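Local coordinates for translation initiation factor eif-2b-like protein (Chaetomium thermophilum, PDB 4ZEO) that probably acts in translation initiation as the delta subunit of eIF2B, the heterodecameric GDP-GTP exchange factor for eIF2, at residues A[208-211]-A[212-215]. Numbering follows the deposited sequence.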
loop_
_atom_site.group_PDB
_atom_site.type_symbol
_atom_site.label_atom_id
_atom_site.label_comp_id
_atom_site.label_asym_id
_atom_site.label_seq_id
_atom_site.Cartn_x
_atom_site.Cartn_y
_atom_site.Cartn_z
ATOM N N VAL A 208 -3.453 24.156 -11.385
ATOM C CA VAL A 208 -2.249 23.345 -11.441
ATOM C C VAL A 208 -2.400 21.916 -10.899
ATOM O O VAL A 208 -2.090 20.948 -11.588
ATOM C CB VAL A 208 -1.110 24.042 -10.688
ATOM C CG1 VAL A 208 0.142 23.163 -10.670
ATOM C CG2 VAL A 208 -0.823 25.412 -11.318
ATOM N N LEU A 209 -2.868 21.777 -9.668
ATOM C CA LEU A 209 -2.953 20.452 -9.061
ATOM C C LEU A 209 -3.973 19.536 -9.717
ATOM O O LEU A 209 -3.673 18.378 -10.014
ATOM C CB LEU A 209 -3.259 20.571 -7.563
ATOM C CG LEU A 209 -3.458 19.216 -6.878
ATOM C CD1 LEU A 209 -2.192 18.362 -6.944
ATOM C CD2 LEU A 209 -3.923 19.390 -5.415
ATOM N N ASN A 210 -5.177 20.048 -9.931
ATOM C CA ASN A 210 -6.263 19.236 -10.475
ATOM C C ASN A 210 -5.967 18.667 -11.877
ATOM O O ASN A 210 -6.327 17.528 -12.141
ATOM C CB ASN A 210 -7.589 20.034 -10.488
ATOM C CG ASN A 210 -8.285 20.029 -9.145
ATOM O OD1 ASN A 210 -7.766 19.482 -8.157
ATOM N ND2 ASN A 210 -9.432 20.691 -9.072
ATOM N N PRO A 211 -5.318 19.445 -12.775
ATOM C CA PRO A 211 -4.938 18.814 -14.053
ATOM C C PRO A 211 -4.001 17.606 -13.897
ATOM O O PRO A 211 -4.123 16.668 -14.695
ATOM C CB PRO A 211 -4.256 19.949 -14.803
ATOM C CG PRO A 211 -4.978 21.158 -14.307
ATOM C CD PRO A 211 -5.139 20.911 -12.836
ATOM N N GLN A 212 -3.097 17.623 -12.918
ATOM C CA GLN A 212 -2.239 16.459 -12.658
ATOM C C GLN A 212 -3.077 15.263 -12.181
ATOM O O GLN A 212 -2.884 14.138 -12.612
ATOM C CB GLN A 212 -1.149 16.777 -11.614
ATOM C CG GLN A 212 -0.565 18.166 -11.698
ATOM C CD GLN A 212 0.063 18.501 -13.041
ATOM O OE1 GLN A 212 0.595 17.634 -13.741
ATOM N NE2 GLN A 212 -0.045 19.768 -13.433
ATOM N N ILE A 213 -4.004 15.510 -11.270
ATOM C CA ILE A 213 -4.878 14.454 -10.767
ATOM C C ILE A 213 -5.729 13.854 -11.889
ATOM O O ILE A 213 -5.897 12.644 -11.976
ATOM C CB ILE A 213 -5.796 14.987 -9.660
ATOM C CG1 ILE A 213 -4.941 15.576 -8.536
ATOM C CG2 ILE A 213 -6.718 13.883 -9.121
ATOM C CD1 ILE A 213 -5.729 16.161 -7.406
ATOM N N GLU A 214 -6.250 14.705 -12.755
ATOM C CA GLU A 214 -7.088 14.248 -13.844
ATOM C C GLU A 214 -6.284 13.386 -14.793
ATOM O O GLU A 214 -6.777 12.376 -15.296
ATOM C CB GLU A 214 -7.687 15.433 -14.620
ATOM C CG GLU A 214 -8.919 16.053 -13.968
ATOM C CD GLU A 214 -9.431 17.299 -14.691
ATOM O OE1 GLU A 214 -9.829 18.267 -14.009
ATOM O OE2 GLU A 214 -9.460 17.296 -15.944
ATOM N N TYR A 215 -5.041 13.783 -15.032
ATOM C CA TYR A 215 -4.197 13.002 -15.890
ATOM C C TYR A 215 -3.904 11.623 -15.295
ATOM O O TYR A 215 -3.963 10.604 -16.000
ATOM C CB TYR A 215 -2.901 13.742 -16.175
ATOM C CG TYR A 215 -1.911 12.876 -16.877
ATOM C CD1 TYR A 215 -2.047 12.601 -18.230
ATOM C CD2 TYR A 215 -0.860 12.288 -16.188
ATOM C CE1 TYR A 215 -1.145 11.793 -18.885
ATOM C CE2 TYR A 215 0.045 11.470 -16.837
ATOM C CZ TYR A 215 -0.105 11.225 -18.182
ATOM O OH TYR A 215 0.793 10.411 -18.827
#
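Val-208 and Gln-212 meet one turn apart in a side-chain-to-backbone contact within helix 200-219, part of the helical portion of the chain that lies apart from the parallel sheet. Val-208 O does not take a backbone bond from Gln-212; instead the side-chain amide of that residue folds back, and NE2 donates a somewhat bent hydrogen bond to Val-208 O (3.0 Å, N-H...O 148°), tilted from the carbonyl plane. The chain of Gln-212 gets there because CG sits beside its own backbone N and chi2 bends again (-58°), and the carbonyl oxygen lies close to the amide plane. The arrangement goes with a proline kink in an alpha-helix: Pro-211 has no N-H to give to the turn before, yet regular i to i+4 bonding resumes with Ile-213 N to Leu-209 O at 3.1 Å and Glu-214 N to Asn-210 O at 2.9 Å. NE2 also bonds to Asp-154 O and OE1 accepts from His-156 N, so the buried amide ties the helix to the loop that leads into helix 157-168. With Gln-212 cut back to an alanine, Val-208 O would probably lose this donor and both links to that loop would go. On another side of the helix, Ile-213 CD1 packs 3.8 Å from Leu-209 CG, the two side chains meeting at a slant against Phe-185 and helix 224-239. Asn-210 OD1, 4.0 Å from Ile-213 CD1, accepts a hydrogen bond from Lys-234 of that helix.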